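Side-chain contacts in putative ferritin-like diiron-carboxylate protein TM1526 (Thermotoga maritima, PDB 1VJX), which is of unknown function but has a ferritin-like helical fold and probably binds two iron ions, consistent with an oxidoreductase role: residues Arg24-Gly29 / Asp140-His145; Glu30-Glu35 / Asp106-Val111. All blocks are in the same frame, centred on the assembly; numbering follows the deposited sequence. Where two conformers were deposited one is given.

Both interactions use helix 15-36, whose consecutive segments 24-29 and 30-35 reach different partners in the bundle. Interaction 1 lies about 3 Å from the centre of the chain (centre to centre) and joins helix 15-36 to helix 129-156 through two buried glutamates of the probable diiron site. About 9 Å from it, centre to centre, interaction 2 packs the next turns of helix 15-36 against helix 101-125 with aromatic and aliphatic groups and one bridging water. The two contacts do not otherwise touch. Helix 101-125 also brings Glu112, directly after the segment of interaction 2, close to Glu142 of interaction 1, so helix 101-125 serves both the packing of interaction 2 and the probable metal site.

Interaction 1 of 2, residues Arg24-Gly29 / Asp140-His145; sequences RLEEEG and DQEKEH
Glu26 and Glu142 meet through matching bends: each has CG anti to its own carbonyl carbon (chi1 -66° and -71°) and a second turn at chi2, which carries the carboxylates inward from opposite directions. They do so at the heart of a ferritin-like four-helix bundle, where helix 15-36 and helix 129-156 lie across the core from each other and the backbones stay 9.9 Å apart between the CA atoms of Glu26 and Glu142. The carboxylate planes are turned 52° against each other. OE2 of Glu142 points into the Glu26 carboxylate, 2.5 Å from Glu26 OE2 and 2.9 Å from Glu26 OE1, the latter a meeting of two acceptors. His58 of helix 43-68 binds Glu26 OE1 through ND1 and makes a weak hydrogen bond to Glu142 OE2, tying the acids together. Glu55 and Glu112 bring further carboxylates close by. Glu55 with His58, and Glu142 with His145, form the paired ExxH motifs of the rubrerythrin family, so this gathering of acids and histidines is consistent with a diiron site. With an alanine at Glu26, His58 ND1 would probably lose its stronger carboxylate partner and the likely metal site one of its acids. Within segment 140-145, Glu142 CA lies 4.2 Å above one face of the His145 ring, displaced toward its rim.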
loop_
_atom_site.group_PDB
_atom_site.type_symbol
_atom_site.label_atom_id
_atom_site.label_comp_id
_atom_site.label_asym_id
_atom_site.label_seq_id
_atom_site.Cartn_x
_atom_site.Cartn_y
_atom_site.Cartn_z
ATOM N N ARG A 24 -1.968 -6.977 3.460
ATOM C CA ARG A 24 -3.368 -6.605 3.286
ATOM C C ARG A 24 -3.526 -5.214 2.642
ATOM O O ARG A 24 -4.428 -5.028 1.822
ATOM C CB ARG A 24 -4.127 -6.716 4.593
ATOM C CG ARG A 24 -4.375 -8.077 4.964
ATOM C CD ARG A 24 -4.719 -8.292 6.416
ATOM N NE ARG A 24 -4.743 -9.732 6.780
ATOM C CZ ARG A 24 -5.766 -10.370 7.392
ATOM N NH1 ARG A 24 -6.902 -9.742 7.695
ATOM N NH2 ARG A 24 -5.652 -11.664 7.695
ATOM N N LEU A 25 -2.611 -4.293 2.970
ATOM C CA LEU A 25 -2.617 -2.964 2.420
ATOM C C LEU A 25 -2.385 -3.024 0.904
ATOM O O LEU A 25 -3.087 -2.345 0.161
ATOM C CB LEU A 25 -1.594 -2.047 3.123
ATOM C CG LEU A 25 -1.855 -1.729 4.615
ATOM C CD1 LEU A 25 -0.793 -0.778 5.197
ATOM C CD2 LEU A 25 -3.241 -1.162 4.864
ATOM N N GLU A 26 -1.464 -3.886 0.454
ATOM C CA GLU A 26 -1.195 -4.061 -0.978
ATOM C C GLU A 26 -2.346 -4.758 -1.704
ATOM O O GLU A 26 -2.686 -4.398 -2.826
ATOM C CB GLU A 26 0.108 -4.822 -1.199
ATOM C CG GLU A 26 1.343 -4.065 -0.736
ATOM C CD GLU A 26 1.760 -2.898 -1.624
ATOM O OE1 GLU A 26 1.157 -2.706 -2.692
ATOM O OE2 GLU A 26 2.732 -2.178 -1.251
ATOM N N GLU A 27 -2.935 -5.759 -1.067
ATOM C CA GLU A 27 -4.125 -6.425 -1.601
ATOM C C GLU A 27 -5.332 -5.475 -1.694
ATOM O O GLU A 27 -6.095 -5.516 -2.649
ATOM C CB GLU A 27 -4.492 -7.644 -0.734
ATOM C CG GLU A 27 -3.472 -8.784 -0.785
ATOM C CD GLU A 27 -3.758 -9.937 0.191
ATOM O OE1 GLU A 27 -4.485 -9.768 1.192
ATOM O OE2 GLU A 27 -3.267 -11.058 -0.061
ATOM N N GLU A 28 -5.527 -4.659 -0.677
ATOM C CA GLU A 28 -6.673 -3.762 -0.653
ATOM C C GLU A 28 -6.467 -2.608 -1.613
ATOM O O GLU A 28 -7.411 -2.185 -2.250
ATOM C CB GLU A 28 -6.990 -3.287 0.781
ATOM C CG GLU A 28 -7.631 -4.393 1.626
ATOM C CD GLU A 28 -9.008 -4.794 1.098
ATOM O OE1 GLU A 28 -9.869 -3.876 0.958
ATOM O OE2 GLU A 28 -9.246 -6.013 0.810
ATOM N N GLY A 29 -5.229 -2.161 -1.732
ATOM C CA GLY A 29 -4.851 -1.143 -2.675
ATOM C C GLY A 29 -5.090 -1.537 -4.119
ATOM O O GLY A 29 -5.556 -0.707 -4.936
ATOM N N ASP A 140 10.096 2.709 -2.692
ATOM C CA ASP A 140 10.388 3.570 -3.823
ATOM C C ASP A 140 9.284 3.561 -4.851
ATOM O O ASP A 140 8.899 4.599 -5.322
ATOM C CB ASP A 140 11.689 3.169 -4.488
ATOM C CG ASP A 140 12.897 3.526 -3.667
ATOM O OD1 ASP A 140 12.836 4.548 -2.903
ATOM O OD2 ASP A 140 13.974 2.857 -3.765
ATOM N N GLN A 141 8.755 2.392 -5.190
ATOM C CA GLN A 141 7.638 2.309 -6.133
ATOM C C GLN A 141 6.365 2.902 -5.534
ATOM O O GLN A 141 5.587 3.522 -6.224
ATOM C CB GLN A 141 7.420 0.852 -6.584
ATOM C CG GLN A 141 8.396 0.426 -7.693
ATOM C CD GLN A 141 8.714 -1.101 -7.785
ATOM O OE1 GLN A 141 8.101 -1.933 -7.121
ATOM N NE2 GLN A 141 9.713 -1.429 -8.599
ATOM N N GLU A 142 6.145 2.685 -4.238
ATOM C CA GLU A 142 4.969 3.236 -3.560
ATOM C C GLU A 142 5.051 4.750 -3.554
ATOM O O GLU A 142 4.035 5.411 -3.665
ATOM C CB GLU A 142 4.853 2.711 -2.136
ATOM C CG GLU A 142 4.457 1.240 -2.044
ATOM C CD GLU A 142 3.070 0.934 -2.590
ATOM O OE1 GLU A 142 2.287 1.903 -2.788
ATOM O OE2 GLU A 142 2.770 -0.277 -2.816
ATOM N N LYS A 143 6.269 5.288 -3.427
ATOM C CA LYS A 143 6.470 6.730 -3.359
ATOM C C LYS A 143 6.295 7.378 -4.732
ATOM O O LYS A 143 5.938 8.540 -4.824
ATOM C CB LYS A 143 7.851 7.052 -2.833
ATOM C CG LYS A 143 8.075 6.882 -1.335
ATOM C CD LYS A 143 9.382 7.617 -0.926
ATOM C CE LYS A 143 10.642 6.844 -1.315
ATOM N NZ LYS A 143 11.669 7.752 -1.750
ATOM N N GLU A 144 6.555 6.618 -5.793
ATOM C CA GLU A 144 6.163 7.001 -7.165
ATOM C C GLU A 144 4.644 6.938 -7.426
ATOM O O GLU A 144 4.139 7.701 -8.223
ATOM C CB GLU A 144 6.860 6.111 -8.198
ATOM C CG GLU A 144 8.356 6.360 -8.356
ATOM C CD GLU A 144 8.662 7.741 -8.846
ATOM O OE1 GLU A 144 7.814 8.344 -9.567
ATOM O OE2 GLU A 144 9.764 8.223 -8.498
ATOM N N HIS A 145 3.929 6.008 -6.784
ATOM C CA HIS A 145 2.477 5.953 -6.904
ATOM C C HIS A 145 1.955 7.231 -6.342
ATOM O O HIS A 145 1.110 7.878 -6.936
ATOM C CB HIS A 145 1.858 4.831 -6.071
ATOM C CG HIS A 145 2.100 3.461 -6.606
ATOM N ND1 HIS A 145 1.361 2.358 -6.200
ATOM C CD2 HIS A 145 2.986 3.010 -7.524
ATOM C CE1 HIS A 145 1.803 1.288 -6.835
ATOM N NE2 HIS A 145 2.783 1.656 -7.647
#

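Interaction 2 of 2, residues Glu30-Glu35 / Asp106-Val111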
loop_
_atom_site.group_PDB
_atom_site.type_symbol
_atom_site.label_atom_id
_atom_site.label_comp_id
_atom_site.label_asym_id
_atom_site.label_seq_id
_atom_site.Cartn_x
_atom_site.Cartn_y
_atom_site.Cartn_z
ATOM N N GLU A 30 -4.767 -2.789 -4.437
ATOM C CA GLU A 30 -5.040 -3.360 -5.754
ATOM C C GLU A 30 -6.524 -3.222 -6.072
ATOM O O GLU A 30 -6.895 -2.766 -7.153
ATOM C CB GLU A 30 -4.602 -4.843 -5.839
ATOM C CG GLU A 30 -5.209 -5.619 -7.026
ATOM C CD GLU A 30 -4.737 -7.070 -7.154
ATOM O OE1 GLU A 30 -4.173 -7.610 -6.195
ATOM O OE2 GLU A 30 -4.922 -7.687 -8.216
ATOM N N ARG A 31 -7.354 -3.662 -5.125
ATOM C CA ARG A 31 -8.798 -3.642 -5.276
ATOM C C ARG A 31 -9.376 -2.251 -5.432
ATOM O O ARG A 31 -10.239 -2.012 -6.258
ATOM C CB ARG A 31 -9.455 -4.267 -4.055
ATOM C CG ARG A 31 -9.863 -5.671 -4.264
ATOM C CD ARG A 31 -10.727 -6.205 -3.144
ATOM N NE ARG A 31 -12.008 -5.486 -3.116
ATOM C CZ ARG A 31 -12.463 -4.715 -2.114
ATOM N NH1 ARG A 31 -11.765 -4.557 -0.985
ATOM N NH2 ARG A 31 -13.650 -4.108 -2.245
ATOM N N PHE A 32 -8.954 -1.371 -4.543
ATOM C CA PHE A 32 -9.291 0.051 -4.599
ATOM C C PHE A 32 -9.034 0.591 -6.016
ATOM O O PHE A 32 -9.968 1.020 -6.694
ATOM C CB PHE A 32 -8.462 0.779 -3.556
ATOM C CG PHE A 32 -8.798 2.234 -3.379
ATOM C CD1 PHE A 32 -10.070 2.633 -2.994
ATOM C CD2 PHE A 32 -7.811 3.196 -3.522
ATOM C CE1 PHE A 32 -10.355 3.990 -2.806
ATOM C CE2 PHE A 32 -8.086 4.535 -3.331
ATOM C CZ PHE A 32 -9.354 4.936 -2.975
ATOM N N TYR A 33 -7.786 0.498 -6.481
ATOM C CA TYR A 33 -7.393 1.124 -7.753
ATOM C C TYR A 33 -8.119 0.496 -8.953
ATOM O O TYR A 33 -8.495 1.208 -9.900
ATOM C CB TYR A 33 -5.867 1.128 -7.944
ATOM C CG TYR A 33 -5.095 1.981 -6.944
ATOM C CD1 TYR A 33 -5.452 3.307 -6.694
ATOM C CD2 TYR A 33 -3.972 1.473 -6.285
ATOM C CE1 TYR A 33 -4.738 4.085 -5.795
ATOM C CE2 TYR A 33 -3.245 2.236 -5.389
ATOM C CZ TYR A 33 -3.628 3.544 -5.138
ATOM O OH TYR A 33 -2.899 4.315 -4.244
ATOM N N ARG A 34 -8.344 -0.810 -8.890
ATOM C CA ARG A 34 -9.036 -1.507 -9.955
ATOM C C ARG A 34 -10.527 -1.099 -9.973
ATOM O O ARG A 34 -11.075 -0.811 -11.033
ATOM C CB ARG A 34 -8.853 -3.031 -9.819
ATOM C CG ARG A 34 -8.881 -3.759 -11.148
ATOM C CD ARG A 34 -8.741 -5.266 -11.051
ATOM N NE ARG A 34 -7.378 -5.729 -10.766
ATOM C CZ ARG A 34 -6.388 -5.763 -11.647
ATOM N NH1 ARG A 34 -6.571 -5.300 -12.886
ATOM N NH2 ARG A 34 -5.199 -6.235 -11.283
ATOM N N GLU A 35 -11.155 -1.060 -8.797
ATOM C CA GLU A 35 -12.525 -0.554 -8.643
ATOM C C GLU A 35 -12.647 0.940 -9.010
ATOM O O GLU A 35 -13.633 1.341 -9.619
ATOM C CB GLU A 35 -13.047 -0.792 -7.214
ATOM C CG GLU A 35 -13.417 -2.256 -6.923
ATOM C CD GLU A 35 -13.700 -2.574 -5.441
ATOM O OE1 GLU A 35 -12.825 -2.349 -4.566
ATOM O OE2 GLU A 35 -14.799 -3.077 -5.145
ATOM N N ASP A 106 -8.106 12.235 -2.960
ATOM C CA ASP A 106 -7.833 12.655 -1.591
ATOM C C ASP A 106 -7.721 11.450 -0.709
ATOM O O ASP A 106 -6.847 11.363 0.126
ATOM C CB ASP A 106 -8.927 13.608 -1.067
ATOM C CG ASP A 106 -8.753 15.057 -1.583
ATOM O OD1 ASP A 106 -7.635 15.419 -1.994
ATOM O OD2 ASP A 106 -9.693 15.891 -1.637
ATOM N N ILE A 107 -8.630 10.513 -0.911
ATOM C CA ILE A 107 -8.638 9.261 -0.144
ATOM C C ILE A 107 -7.383 8.409 -0.457
ATOM O O ILE A 107 -6.713 7.938 0.445
ATOM C CB ILE A 107 -9.954 8.489 -0.410
ATOM C CG1 ILE A 107 -11.154 9.301 0.118
ATOM C CG2 ILE A 107 -9.902 7.113 0.251
ATOM C CD1 ILE A 107 -12.516 8.875 -0.453
ATOM N N ALA A 108 -7.075 8.267 -1.740
ATOM C CA ALA A 108 -5.933 7.496 -2.202
ATOM C C ALA A 108 -4.672 8.016 -1.603
ATOM O O ALA A 108 -3.821 7.262 -1.220
ATOM C CB ALA A 108 -5.818 7.575 -3.705
ATOM N N ILE A 109 -4.539 9.340 -1.585
ATOM C CA ILE A 109 -3.302 9.987 -1.156
ATOM C C ILE A 109 -3.129 9.754 0.332
ATOM O O ILE A 109 -2.037 9.452 0.803
ATOM C CB ILE A 109 -3.331 11.458 -1.525
ATOM C CG1 ILE A 109 -3.083 11.591 -3.035
ATOM C CG2 ILE A 109 -2.290 12.237 -0.737
ATOM C CD1 ILE A 109 -3.481 12.917 -3.632
ATOM N N SER A 110 -4.232 9.844 1.051
ATOM C CA SER A 110 -4.193 9.747 2.495
ATOM C C SER A 110 -3.877 8.339 2.969
ATOM O O SER A 110 -3.084 8.201 3.880
ATOM C CB SER A 110 -5.510 10.254 3.108
ATOM O OG SER A 110 -5.563 9.907 4.476
ATOM N N VAL A 111 -4.477 7.308 2.359
ATOM C CA VAL A 111 -4.154 5.940 2.739
ATOM C C VAL A 111 -2.790 5.504 2.210
ATOM O O VAL A 111 -2.119 4.692 2.840
ATOM C CB VAL A 111 -5.234 4.862 2.355
ATOM C CG1 VAL A 111 -6.645 5.295 2.773
ATOM C CG2 VAL A 111 -5.193 4.558 0.906
HETATM O O HOH W 1 -4.120 4.774 -2.106
#
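Phe32 reaches Ala108 and Ile107 with the far end of its ring, CG standing anti to the backbone N (chi1 -174°), which sets the ring between the two helices. Phe32 CE2 lies 3.8 Å from Ala108 CB, and the methyl sits at the ring edge, in the ring plane, rather than over a face. One atom further round, Phe32 CZ meets Ile107 CG2 at 3.9 Å; this branch of the isoleucine is itself anti to its backbone N, and the two side chains cross at about a right angle. The CA–CB bond of Tyr33 does not point at segment 106-111; with CG beside the backbone N (chi1 -65°), it is the ring, through CE1, that comes up to Ala108. Tyr33 CE1 is 4.2 Å from Ala108 CB, again with the methyl near the plane at the ring edge, so one small side chain serves two aromatic edges. Segments 30-35 and 106-111 run antiparallel at 163°, their axes 11.9 Å apart at closest approach, as the first and third long helices of a ferritin-like four-helix bundle do. Across that spacing a water spans from side chain to backbone: it lies 2.5 Å from Tyr33 OH and donates to Ala108 O at 2.7 Å. Leu149 of helix 129-156 touches both Tyr33 and Ala108, while Phe87 packs edge-to-face with Phe32. On another flank of helix 15-36, Arg31 and Glu35 pair along their own helix, Arg31 NH2 forming a salt bridge with Glu35 OE1 at 3.0 Å.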